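Local coordinates for putative uncharacterized protein (Ustilago maydis, PDB 4GNX) that probably serves as the large subunit of replication protein A, binding single-stranded DNA through a series of OB-fold domains, at residues C[386-389]-C[390-394]; C[214-217]-C[218-222]; C[273-276]-C[277-281]. One frame throughout, in Å; residues are numbered along the deposited sequence.

Contact 1 of 3, residues C[386-389]-C[390-394]; sequences SEFS and AALHR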
loop_
_atom_site.group_PDB
_atom_site.type_symbol
_atom_site.label_atom_id
_atom_site.label_comp_id
_atom_site.label_asym_id
_atom_site.label_seq_id
_atom_site.Cartn_x
_atom_site.Cartn_y
_atom_site.Cartn_z
ATOM N N SER C 386 -4.803 37.120 6.498
ATOM C CA SER C 386 -5.711 36.411 5.608
ATOM C C SER C 386 -4.970 35.607 4.552
ATOM O O SER C 386 -5.226 34.414 4.392
ATOM C CB SER C 386 -6.648 37.407 4.928
ATOM O OG SER C 386 -5.946 38.597 4.581
ATOM N N GLU C 387 -4.045 36.247 3.841
ATOM C CA GLU C 387 -3.295 35.550 2.794
ATOM C C GLU C 387 -2.284 34.572 3.371
ATOM O O GLU C 387 -1.931 33.571 2.738
ATOM C CB GLU C 387 -2.624 36.541 1.856
ATOM C CG GLU C 387 -3.646 37.313 1.045
ATOM C CD GLU C 387 -3.244 37.481 -0.405
ATOM O OE1 GLU C 387 -2.394 38.358 -0.684
ATOM O OE2 GLU C 387 -3.800 36.743 -1.261
ATOM N N PHE C 388 -1.834 34.872 4.586
ATOM C CA PHE C 388 -0.941 33.995 5.319
ATOM C C PHE C 388 -1.660 32.739 5.838
ATOM O O PHE C 388 -1.102 31.642 5.792
ATOM C CB PHE C 388 -0.264 34.764 6.451
ATOM C CG PHE C 388 0.259 33.892 7.533
ATOM C CD1 PHE C 388 1.521 33.333 7.434
ATOM C CD2 PHE C 388 -0.517 33.615 8.657
ATOM C CE1 PHE C 388 2.009 32.514 8.444
ATOM C CE2 PHE C 388 -0.038 32.798 9.669
ATOM C CZ PHE C 388 1.228 32.242 9.563
ATOM N N SER C 389 -2.884 32.883 6.336
ATOM C CA SER C 389 -3.625 31.699 6.767
ATOM C C SER C 389 -4.191 30.891 5.581
ATOM O O SER C 389 -4.356 29.684 5.679
ATOM C CB SER C 389 -4.693 32.047 7.804
ATOM O OG SER C 389 -5.802 32.661 7.191
ATOM N N ALA C 390 -4.458 31.562 4.461
ATOM C CA ALA C 390 -4.786 30.886 3.199
ATOM C C ALA C 390 -3.670 29.937 2.782
ATOM O O ALA C 390 -3.937 28.799 2.431
ATOM C CB ALA C 390 -5.062 31.888 2.086
ATOM N N ALA C 391 -2.424 30.398 2.833
ATOM C CA ALA C 391 -1.268 29.554 2.514
ATOM C C ALA C 391 -1.223 28.274 3.356
ATOM O O ALA C 391 -0.926 27.200 2.835
ATOM C CB ALA C 391 0.016 30.340 2.670
ATOM N N LEU C 392 -1.529 28.401 4.648
ATOM C CA LEU C 392 -1.529 27.281 5.576
ATOM C C LEU C 392 -2.759 26.423 5.397
ATOM O O LEU C 392 -2.670 25.199 5.445
ATOM C CB LEU C 392 -1.506 27.785 7.013
ATOM C CG LEU C 392 -0.294 28.599 7.420
ATOM C CD1 LEU C 392 -0.454 29.070 8.853
ATOM C CD2 LEU C 392 0.955 27.760 7.253
ATOM N N HIS C 393 -3.906 27.082 5.220
ATOM C CA HIS C 393 -5.173 26.419 4.969
ATOM C C HIS C 393 -5.087 25.632 3.685
ATOM O O HIS C 393 -5.662 24.550 3.585
ATOM C CB HIS C 393 -6.331 27.427 4.966
ATOM C CG HIS C 393 -7.676 26.811 4.651
ATOM N ND1 HIS C 393 -8.195 26.796 3.404
ATOM C CD2 HIS C 393 -8.606 26.154 5.472
ATOM C CE1 HIS C 393 -9.399 26.166 3.420
ATOM N NE2 HIS C 393 -9.650 25.775 4.685
ATOM N N ARG C 394 -4.326 26.150 2.720
ATOM C CA ARG C 394 -4.130 25.525 1.404
ATOM C C ARG C 394 -3.171 24.360 1.495
ATOM O O ARG C 394 -3.184 23.478 0.641
ATOM C CB ARG C 394 -3.559 26.551 0.421
ATOM C CG ARG C 394 -3.621 26.196 -1.058
ATOM C CD ARG C 394 -3.049 27.314 -1.932
ATOM N NE ARG C 394 -3.779 28.581 -1.787
ATOM C CZ ARG C 394 -3.263 29.721 -1.316
ATOM N NH1 ARG C 394 -1.990 29.794 -0.936
ATOM N NH2 ARG C 394 -4.028 30.805 -1.224
#

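Contact 2 of 3, residues C[214-217]-C[218-222]; sequences LSMF and SSSTM. With nucleotides of chain G.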
loop_
_atom_site.group_PDB
_atom_site.type_symbol
_atom_site.label_atom_id
_atom_site.label_comp_id
_atom_site.label_asym_id
_atom_site.label_seq_id
_atom_site.Cartn_x
_atom_site.Cartn_y
_atom_site.Cartn_z
ATOM N N LEU C 214 18.308 -10.036 2.241
ATOM C CA LEU C 214 17.321 -11.068 1.936
ATOM C C LEU C 214 16.641 -11.649 3.161
ATOM O O LEU C 214 17.216 -11.697 4.249
ATOM C CB LEU C 214 17.954 -12.191 1.124
ATOM C CG LEU C 214 18.564 -11.761 -0.203
ATOM C CD1 LEU C 214 19.336 -12.915 -0.835
ATOM C CD2 LEU C 214 17.509 -11.208 -1.146
ATOM N N SER C 215 15.405 -12.081 2.960
ATOM C CA SER C 215 14.624 -12.732 3.986
ATOM C C SER C 215 13.716 -13.771 3.352
ATOM O O SER C 215 13.255 -13.595 2.219
ATOM C CB SER C 215 13.780 -11.710 4.738
ATOM O OG SER C 215 12.749 -12.359 5.458
ATOM N N MET C 216 13.442 -14.841 4.095
ATOM C CA MET C 216 12.543 -15.888 3.618
ATOM C C MET C 216 11.080 -15.633 3.946
ATOM O O MET C 216 10.755 -15.004 4.949
ATOM C CB MET C 216 12.975 -17.254 4.140
ATOM C CG MET C 216 14.264 -17.724 3.489
ATOM S SD MET C 216 14.373 -19.501 3.157
ATOM C CE MET C 216 14.230 -20.149 4.827
ATOM N N PHE C 217 10.212 -16.107 3.061
ATOM C CA PHE C 217 8.790 -16.240 3.338
ATOM C C PHE C 217 8.431 -17.686 3.683
ATOM O O PHE C 217 9.169 -18.619 3.348
ATOM C CB PHE C 217 7.986 -15.820 2.119
ATOM C CG PHE C 217 7.861 -14.344 1.963
ATOM C CD1 PHE C 217 7.944 -13.765 0.706
ATOM C CD2 PHE C 217 7.654 -13.530 3.074
ATOM C CE1 PHE C 217 7.817 -12.399 0.551
ATOM C CE2 PHE C 217 7.531 -12.161 2.928
ATOM C CZ PHE C 217 7.607 -11.594 1.660
ATOM N N SER C 218 7.288 -17.856 4.344
ATOM C CA SER C 218 6.711 -19.169 4.632
ATOM C C SER C 218 6.880 -20.093 3.439
ATOM O O SER C 218 7.243 -21.261 3.578
ATOM C CB SER C 218 5.222 -18.998 4.949
ATOM O OG SER C 218 4.480 -20.203 4.838
ATOM N N SER C 219 6.633 -19.518 2.266
ATOM C CA SER C 219 6.630 -20.198 0.982
ATOM C C SER C 219 8.007 -20.380 0.372
ATOM O O SER C 219 8.131 -21.047 -0.655
ATOM C CB SER C 219 5.784 -19.382 0.010
ATOM O OG SER C 219 5.838 -18.004 0.343
ATOM N N SER C 220 9.031 -19.778 0.982
ATOM C CA SER C 220 10.369 -19.810 0.425
ATOM C C SER C 220 10.985 -21.181 0.606
ATOM O O SER C 220 10.559 -21.955 1.462
ATOM C CB SER C 220 11.259 -18.757 1.076
ATOM O OG SER C 220 10.748 -17.456 0.886
ATOM N N THR C 221 12.013 -21.449 -0.196
ATOM C CA THR C 221 12.640 -22.753 -0.277
ATOM C C THR C 221 14.159 -22.631 -0.370
ATOM O O THR C 221 14.669 -21.735 -1.045
ATOM C CB THR C 221 12.047 -23.535 -1.473
ATOM O OG1 THR C 221 11.161 -24.537 -0.970
ATOM C CG2 THR C 221 13.122 -24.200 -2.358
ATOM N N MET C 222 14.871 -23.517 0.326
ATOM C CA MET C 222 16.323 -23.635 0.160
ATOM C C MET C 222 16.822 -25.084 0.043
ATOM O O MET C 222 16.340 -25.984 0.738
ATOM C CB MET C 222 17.085 -22.884 1.256
ATOM C CG MET C 222 16.898 -23.443 2.654
ATOM S SD MET C 222 18.458 -23.617 3.545
ATOM C CE MET C 222 18.675 -21.987 4.238
ATOM P P DT G 5 0.472 -10.859 8.717
ATOM O OP1 DT G 5 0.454 -9.422 9.092
ATOM O OP2 DT G 5 -0.118 -11.270 7.411
ATOM O "O5'" DT G 5 2.016 -11.272 8.720
ATOM C "C5'" DT G 5 2.927 -10.746 7.723
ATOM C "C4'" DT G 5 4.283 -11.420 7.780
ATOM O "O4'" DT G 5 4.136 -12.861 7.809
ATOM C "C3'" DT G 5 5.194 -11.130 6.584
ATOM O "O3'" DT G 5 6.575 -11.185 6.970
ATOM C "C2'" DT G 5 4.908 -12.293 5.652
ATOM C "C1'" DT G 5 4.705 -13.436 6.634
ATOM N N1 DT G 5 3.805 -14.512 6.168
ATOM C C2 DT G 5 4.379 -15.666 5.681
ATOM O O2 DT G 5 5.586 -15.830 5.605
ATOM N N3 DT G 5 3.481 -16.624 5.274
ATOM C C4 DT G 5 2.100 -16.548 5.312
ATOM O O4 DT G 5 1.423 -17.494 4.917
ATOM C C5 DT G 5 1.567 -15.310 5.836
ATOM C C7 DT G 5 0.083 -15.133 5.911
ATOM C C6 DT G 5 2.434 -14.367 6.229
#

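Contact 3 of 3, residues C[273-276]-C[277-281]; sequences RTIV and QVKDE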
loop_
_atom_site.group_PDB
_atom_site.type_symbol
_atom_site.label_atom_id
_atom_site.label_comp_id
_atom_site.label_asym_id
_atom_site.label_seq_id
_atom_site.Cartn_x
_atom_site.Cartn_y
_atom_site.Cartn_z
ATOM N N ARG C 273 3.815 1.692 7.829
ATOM C CA ARG C 273 2.974 1.469 8.997
ATOM C C ARG C 273 1.733 2.345 8.921
ATOM O O ARG C 273 1.697 3.311 8.179
ATOM C CB ARG C 273 3.759 1.788 10.279
ATOM C CG ARG C 273 4.867 0.801 10.609
ATOM C CD ARG C 273 4.352 -0.294 11.519
ATOM N NE ARG C 273 5.184 -1.499 11.522
ATOM C CZ ARG C 273 4.806 -2.673 11.016
ATOM N NH1 ARG C 273 3.602 -2.798 10.460
ATOM N NH2 ARG C 273 5.626 -3.723 11.074
ATOM N N THR C 274 0.701 2.002 9.665
ATOM C CA THR C 274 -0.395 2.938 9.850
ATOM C C THR C 274 -0.204 3.621 11.211
ATOM O O THR C 274 0.526 3.121 12.073
ATOM C CB THR C 274 -1.775 2.255 9.766
ATOM O OG1 THR C 274 -1.992 1.459 10.945
ATOM C CG2 THR C 274 -1.847 1.383 8.525
ATOM N N ILE C 275 -0.860 4.757 11.397
ATOM C CA ILE C 275 -0.747 5.518 12.629
ATOM C C ILE C 275 -1.115 4.661 13.862
ATOM O O ILE C 275 -0.489 4.770 14.942
ATOM C CB ILE C 275 -1.608 6.790 12.547
ATOM C CG1 ILE C 275 -1.044 7.735 11.481
ATOM C CG2 ILE C 275 -1.737 7.458 13.908
ATOM C CD1 ILE C 275 -2.004 8.816 11.032
ATOM N N VAL C 276 -2.111 3.791 13.709
ATOM C CA VAL C 276 -2.467 2.952 14.825
ATOM C C VAL C 276 -1.319 1.988 15.133
ATOM O O VAL C 276 -1.002 1.764 16.305
ATOM C CB VAL C 276 -3.803 2.223 14.630
ATOM C CG1 VAL C 276 -3.716 1.171 13.536
ATOM C CG2 VAL C 276 -4.233 1.592 15.940
ATOM N N GLN C 277 -0.684 1.456 14.085
ATOM C CA GLN C 277 0.432 0.526 14.268
ATOM C C GLN C 277 1.584 1.210 14.982
ATOM O O GLN C 277 2.111 0.674 15.954
ATOM C CB GLN C 277 0.903 -0.056 12.948
ATOM C CG GLN C 277 -0.079 -1.041 12.358
ATOM C CD GLN C 277 0.328 -1.515 10.991
ATOM O OE1 GLN C 277 0.727 -0.728 10.134
ATOM N NE2 GLN C 277 0.223 -2.813 10.774
ATOM N N VAL C 278 1.936 2.412 14.529
ATOM C CA VAL C 278 3.022 3.169 15.129
ATOM C C VAL C 278 2.836 3.321 16.626
ATOM O O VAL C 278 3.763 3.015 17.382
ATOM C CB VAL C 278 3.197 4.550 14.479
ATOM C CG1 VAL C 278 4.306 5.339 15.178
ATOM C CG2 VAL C 278 3.507 4.394 12.992
ATOM N N LYS C 279 1.647 3.755 17.056
ATOM C CA LYS C 279 1.330 3.888 18.488
ATOM C C LYS C 279 1.201 2.551 19.233
ATOM O O LYS C 279 1.736 2.413 20.327
ATOM C CB LYS C 279 0.071 4.719 18.681
ATOM C CG LYS C 279 0.197 6.161 18.223
ATOM C CD LYS C 279 -1.125 6.623 17.637
ATOM C CE LYS C 279 -1.254 8.133 17.590
ATOM N NZ LYS C 279 -1.363 8.708 18.955
ATOM N N ASP C 280 0.513 1.570 18.637
ATOM C CA ASP C 280 0.305 0.250 19.265
ATOM C C ASP C 280 1.605 -0.491 19.506
ATOM O O ASP C 280 1.722 -1.254 20.459
ATOM C CB ASP C 280 -0.593 -0.646 18.413
ATOM C CG ASP C 280 -2.073 -0.289 18.518
ATOM O OD1 ASP C 280 -2.411 0.741 19.164
ATOM O OD2 ASP C 280 -2.900 -1.057 17.948
ATOM N N GLU C 281 2.581 -0.273 18.629
ATOM C CA GLU C 281 3.881 -0.916 18.749
ATOM C C GLU C 281 4.846 -0.120 19.621
ATOM O O GLU C 281 5.997 -0.517 19.784
ATOM C CB GLU C 281 4.482 -1.151 17.369
ATOM C CG GLU C 281 3.696 -2.117 16.506
ATOM C CD GLU C 281 3.847 -1.818 15.024
ATOM O OE1 GLU C 281 4.691 -0.949 14.684
ATOM O OE2 GLU C 281 3.115 -2.442 14.200
#

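Contact 1 of 3, residues C[386-389]-C[390-394]
Phe388 and Leu392 meet one helical turn apart, both buried. CD1 of Leu392 comes in above the plane of the Phe388 ring at its CE2-CZ rim, 3.7 Å from CZ and almost as near to CE2, with CG of the leucine over that same face. Leu392 keeps its CG beside the backbone N (chi1 -62°), from where CD1 reaches back along the helix to the phenylalanine. Under this pair run the i to i+4 bonds of helix 385-395. Ala390 N to Ser386 O is 3.0 Å, His393 N bonds Ser389 O, and the bond from Leu392 N to Phe388 O is weak. The helix belongs to the C-terminal OB domain of the chain and is amphipathic. Its apolar side rests on neighbours in that domain: Phe388 packs on Leu377 and Ala391 on Leu380, both of helix 374-381, while Leu392 lies on Gln303 and Leu306 of strand 290-310. Near the start, Ser384 OG bonds both Ser386 OG and Glu387 N. Farther along, the imidazole of His393 stacks on His110 of another protein chain and packs against a DNA phosphate.

Contact 2 of 3, residues C[214-217]-C[218-222]
With chi1 at -60°, Ser220 holds its OG beside its own backbone N, and from there the hydroxyl turns back on Phe217, whose N donates to it at 2.6 Å with an N-H...O angle of 154°. Phe217 also has its CG next to the backbone N, which sends the ring off the turn toward the DNA. Between these two residues the chain makes a type I beta turn, closed by Ser220 N bonding Phe217 O at 2.6 Å. The turn is thus gripped twice, by a backbone bond and by a side chain that accepts from the N-H of its first residue. Met216 adds an apolar touch, its SD 3.8 Å from CB of Ser220. The turn also contacts the nucleotide DT5 of chain G: Ser218 N donates to O2 of the thymine at 2.9 Å, nearly straight at 164°, and CE2 of Phe217 lies 3.8 Å from the sugar carbon C2' of DT5. The Phe217 side chain packs on a DNA phosphate as well, so backbone and ring engage different parts of the strand. The turn joins strand 213-217 to strand 220-224 in the second OB domain; both strands pair antiparallel with strand 198-207, to which Ser220 OG is also tied through Gly203 O.

Contact 3 of 3, residues C[273-276]-C[277-281]
Thr274 and Gln277 exchange hydrogen bonds across the first turn of helix 275-280. Thr274 N donates to Gln277 OE1 at 2.8 Å, in the amide's carbonyl plane and on a lone pair, while the return bond from Gln277 N to Thr274 OG1 is weak at 3.4 Å. OG1 can face the turn because it stands between its own backbone N and carbonyl carbon (chi1 72°). Backbone bonds carry the helix on: Val278 N to Thr274 O at 2.9 Å, Lys279 N to Ile275 O, and Asp280 N to Val276 O at 2.8 Å. From outside, Asp352 OD2 takes the N-H of Ile275 and Thr354 OG1 that of Val276.

The charged contact joins the first residue of 273-276 to the last of 277-281. OE2 of Glu281 lies over one face of the Arg273 guanidinium, offset toward the rim, the planes 81° apart. OE1, 3.2 Å from NE of Arg273, is well out of the guanidinium plane, so no N-H points at it and the salt bridge is one of charges. The Arg273 group also stands almost perpendicular to the amide of Gln277, at 88°.

Apolar contacts fill in the rest. CB of Arg273 touches CG2 of Val278 at 3.8 Å, and Ile275 lies alongside the Lys279 chain, its CG2 meeting CE at 3.8 Å. Val278 and Ile275 both pack on Met357 of strand 355-362. Together the reciprocal bonds of Thr274 and Gln277 form a capping box, with Thr274 as N-cap of a short helix set against the OB-fold sheet of the C-terminal domain.

In the fold
Contacts 1 and 3 each lie within one helix set against the same five-stranded sheet of the C-terminal OB domain, and strand 290-310 touches both; their centres lie about 31 Å apart. Contact 2 sits in the preceding OB domain, its centre about 26 Å from that of contact 3. All three are partly buried: contacts 1 and 3 have exposed residues beside buried ones, whereas none of the touching residues of contact 2 is fully exposed once the DNA is counted. Contact 1 relies on an apolar pair over plain helical bonds, contact 3 on polar capping and charge, and contact 2 on a serine-held turn. That turn bonds a DNA base directly, whereas 386-394 meets the DNA at a phosphate.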